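Local coordinates for protein beta-N-acetylhexosaminidase (PDB 5BU9) that probably hydrolyses terminal non-reducing N-acetyl-D-hexosamine residues from N-acetyl-beta-D-hexosaminides, as a member of glycoside hydrolase family 3, at residues Thr98-Gly103 against His153-Tyr158. Sequence-based numbering, arbitrary orientation.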
ATOM      1  N   THR A  98     -10.550 -15.797  -3.839  1.00 42.11           N
ATOM      2  CA  THR A  98     -10.928 -14.539  -3.192  1.00 48.05           C
ATOM      3  C   THR A  98     -10.512 -14.646  -1.731  1.00 39.49           C
ATOM      4  O   THR A  98     -10.425 -15.760  -1.209  1.00 39.88           O
ATOM      5  CB  THR A  98     -12.457 -14.268  -3.274  1.00 54.10           C
ATOM      6  OG1 THR A  98     -13.164 -15.306  -2.579  1.00 48.25           O
ATOM      7  CG2 THR A  98     -12.938 -14.237  -4.714  1.00 33.35           C
ATOM      8  N   ALA A  99     -10.240 -13.508  -1.088  1.00 35.73           N
ATOM      9  CA  ALA A  99      -9.956 -13.494   0.341  1.00 42.48           C
ATOM     10  C   ALA A  99     -11.128 -14.101   1.103  1.00 33.50           C
ATOM     11  O   ALA A  99     -10.944 -14.688   2.172  1.00 41.54           O
ATOM     12  CB  ALA A  99      -9.671 -12.062   0.840  1.00 33.89           C
ATOM     13  N   LEU A 100     -12.339 -13.973   0.558  1.00 33.34           N
ATOM     14  CA  LEU A 100     -13.509 -14.495   1.272  1.00 39.94           C
ATOM     15  C   LEU A 100     -13.396 -16.013   1.341  1.00 52.59           C
ATOM     16  O   LEU A 100     -13.565 -16.604   2.419  1.00 42.24           O
ATOM     17  CB  LEU A 100     -14.822 -14.070   0.607  1.00 47.24           C
ATOM     18  CG  LEU A 100     -16.082 -14.636   1.267  1.00 55.68           C
ATOM     19  CD1 LEU A 100     -16.141 -14.293   2.754  1.00 37.95           C
ATOM     20  CD2 LEU A 100     -17.336 -14.155   0.554  1.00 44.90           C
ATOM     21  N   ASP A 101     -13.091 -16.634   0.197  1.00 40.64           N
ATOM     22  CA  ASP A 101     -12.794 -18.078   0.150  1.00 45.98           C
ATOM     23  C   ASP A 101     -11.614 -18.423   1.064  1.00 53.55           C
ATOM     24  O   ASP A 101     -11.675 -19.392   1.809  1.00 49.97           O
ATOM     25  CB  ASP A 101     -12.490 -18.532  -1.275  1.00 49.73           C
ATOM     26  CG  ASP A 101     -13.733 -18.657  -2.131  1.00 52.62           C
ATOM     27  OD1 ASP A 101     -14.855 -18.596  -1.595  1.00 48.72           O
ATOM     28  OD2 ASP A 101     -13.586 -18.823  -3.351  1.00 66.58           O
ATOM     29  N   GLN A 102     -10.557 -17.606   1.031  1.00 59.14           N
ATOM     30  CA  GLN A 102      -9.411 -17.827   1.914  1.00 49.52           C
ATOM     31  C   GLN A 102      -9.858 -17.822   3.385  1.00 64.28           C
ATOM     32  O   GLN A 102      -9.339 -18.578   4.204  1.00 44.85           O
ATOM     33  CB  GLN A 102      -8.327 -16.772   1.676  1.00 41.49           C
ATOM     34  CG  GLN A 102      -7.609 -16.863   0.324  1.00 38.83           C
ATOM     35  CD  GLN A 102      -6.675 -15.682   0.085  1.00 57.60           C
ATOM     36  OE1 GLN A 102      -5.924 -15.266   0.976  1.00 35.40           O
ATOM     37  NE2 GLN A 102      -6.739 -15.118  -1.110  1.00 33.24           N
ATOM     38  N   GLY A 103     -10.834 -16.979   3.713  1.00 45.04           N
ATOM     39  CA  GLY A 103     -11.377 -16.933   5.063  1.00 54.59           C
ATOM     40  C   GLY A 103     -12.060 -18.212   5.557  1.00 65.36           C
ATOM     41  O   GLY A 103     -12.265 -18.385   6.750  1.00 57.79           O
ATOM     42  N   HIS A 153     -15.647  -9.452  -2.795  1.00 40.37           N
ATOM     43  CA  HIS A 153     -15.242 -10.588  -1.943  1.00 36.72           C
ATOM     44  C   HIS A 153     -13.780 -10.484  -1.490  1.00 37.29           C
ATOM     45  O   HIS A 153     -13.089 -11.498  -1.410  1.00 38.89           O
ATOM     46  CB  HIS A 153     -15.465 -11.923  -2.663  1.00 35.33           C
ATOM     47  CG  HIS A 153     -16.803 -12.027  -3.332  1.00 47.54           C
ATOM     48  ND1 HIS A 153     -17.985 -11.789  -2.663  1.00 62.14           N
ATOM     49  CD2 HIS A 153     -17.145 -12.296  -4.614  1.00 36.43           C
ATOM     50  CE1 HIS A 153     -18.997 -11.915  -3.503  1.00 45.22           C
ATOM     51  NE2 HIS A 153     -18.515 -12.225  -4.695  1.00 63.37           N
ATOM     52  N   ARG A 154     -13.323  -9.262  -1.187  1.00 31.98           N
ATOM     53  CA  ARG A 154     -11.931  -9.038  -0.785  1.00 38.71           C
ATOM     54  C   ARG A 154     -11.719  -9.074   0.718  1.00 41.53           C
ATOM     55  O   ARG A 154     -10.583  -8.962   1.166  1.00 42.22           O
ATOM     56  CB  ARG A 154     -11.432  -7.710  -1.315  1.00 30.86           C
ATOM     57  CG  ARG A 154     -11.446  -7.642  -2.817  1.00 29.23           C
ATOM     58  CD  ARG A 154     -11.277  -6.176  -3.227  1.00 29.66           C
ATOM     59  NE  ARG A 154      -9.955  -5.625  -2.904  1.00 30.64           N
ATOM     60  CZ  ARG A 154      -9.651  -4.324  -2.968  1.00 36.67           C
ATOM     61  NH1 ARG A 154     -10.573  -3.438  -3.315  1.00 28.28           N
ATOM     62  NH2 ARG A 154      -8.434  -3.897  -2.665  1.00 26.39           N
ATOM     63  N   GLU A 155     -12.805  -9.248   1.473  1.00 32.94           N
ATOM     64  CA  GLU A 155     -12.769  -9.354   2.932  1.00 33.71           C
ATOM     65  C   GLU A 155     -12.548 -10.823   3.303  1.00 35.29           C
ATOM     66  O   GLU A 155     -12.960 -11.712   2.566  1.00 42.98           O
ATOM     67  CB  GLU A 155     -14.075  -8.825   3.588  1.00 33.91           C
ATOM     68  CG  GLU A 155     -15.316  -9.816   3.556  1.00 35.30           C
ATOM     69  CD  GLU A 155     -16.084  -9.763   2.233  1.00 47.41           C
ATOM     70  OE1 GLU A 155     -15.586  -9.138   1.278  1.00 43.41           O
ATOM     71  OE2 GLU A 155     -17.176 -10.353   2.131  1.00 47.07           O
ATOM     72  N   PHE A 156     -11.894 -11.062   4.440  1.00 53.31           N
ATOM     73  CA  PHE A 156     -11.681 -12.422   4.943  1.00 39.24           C
ATOM     74  C   PHE A 156     -12.890 -12.887   5.755  1.00 43.06           C
ATOM     75  O   PHE A 156     -13.078 -14.075   5.962  1.00 43.99           O
ATOM     76  CB  PHE A 156     -10.415 -12.502   5.797  1.00 37.78           C
ATOM     77  CG  PHE A 156      -9.121 -12.548   5.004  1.00 52.56           C
ATOM     78  CD1 PHE A 156      -8.686 -13.738   4.421  1.00 38.06           C
ATOM     79  CD2 PHE A 156      -8.321 -11.413   4.882  1.00 35.82           C
ATOM     80  CE1 PHE A 156      -7.492 -13.797   3.712  1.00 54.57           C
ATOM     81  CE2 PHE A 156      -7.127 -11.455   4.171  1.00 53.44           C
ATOM     82  CZ  PHE A 156      -6.709 -12.653   3.584  1.00 45.08           C
ATOM     83  N   GLY A 157     -13.721 -11.948   6.189  1.00 41.10           N
ATOM     84  CA  GLY A 157     -14.839 -12.255   7.070  1.00 39.72           C
ATOM     85  C   GLY A 157     -15.460 -10.992   7.682  1.00 56.27           C
ATOM     86  O   GLY A 157     -15.220  -9.886   7.209  1.00 52.17           O
ATOM     87  N   TYR A 158     -16.229 -11.157   8.750  1.00 45.42           N
ATOM     88  CA  TYR A 158     -17.204 -10.155   9.166  1.00 47.00           C
ATOM     89  C   TYR A 158     -17.059  -9.803  10.633  1.00 48.76           C
ATOM     90  O   TYR A 158     -17.949  -9.215  11.230  1.00 46.52           O
ATOM     91  CB  TYR A 158     -18.616 -10.667   8.871  1.00 50.70           C
ATOM     92  CG  TYR A 158     -18.710 -11.092   7.439  1.00 48.97           C
ATOM     93  CD1 TYR A 158     -18.819 -10.147   6.443  1.00 38.52           C
ATOM     94  CD2 TYR A 158     -18.615 -12.428   7.071  1.00 49.38           C
ATOM     95  CE1 TYR A 158     -18.856 -10.497   5.107  1.00 46.08           C
ATOM     96  CE2 TYR A 158     -18.652 -12.793   5.721  1.00 48.28           C
ATOM     97  CZ  TYR A 158     -18.770 -11.818   4.751  1.00 51.13           C
ATOM     98  OH  TYR A 158     -18.819 -12.141   3.422  1.00 54.54           O
TER
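The CB of Ala99 sits over the centre of the Phe156 ring, 3.9 Å from the centroid and 7° off its normal, a CH-pi contact. Phe156 turns CG anti to its own carbonyl carbon (chi1 -78°), which brings the ring toward helix 99-102, its face against Ala99 CB. At the ring edge, Gln102 OE1 lies 3.5 Å from Phe156 CE1, its amide plane steeply inclined to the ring; Gln102 NE2 bonds to the carbonyls of Pro97 and Glu81. Leu110 and helix 160-176 also pack on Phe156, and an alanine here would probably leave a gap against Ala99 CB and remove the ring edge that meets Gln102 OE1.

Thr98 N-caps the helix, OG1 accepting from Asp101 N in a nearly straight bond (170°). The backbone amide of Leu100, in the first turn, donates to His153 O (3.2 Å), approaching from above the carbonyl plane. Farther out, Leu100 CD1 reaches Tyr158 OH at 3.5 Å, and that hydroxyl donates weakly to Glu155 OE2. Arg154 NH2 forms a salt bridge with Glu81. Within this TIM-barrel domain, one N-H...O bond, a CA-H...O contact from Gly103 CA to Phe156 O (3.4 Å) and CH-pi packing together join helix to loop, a mixed polar and apolar contact.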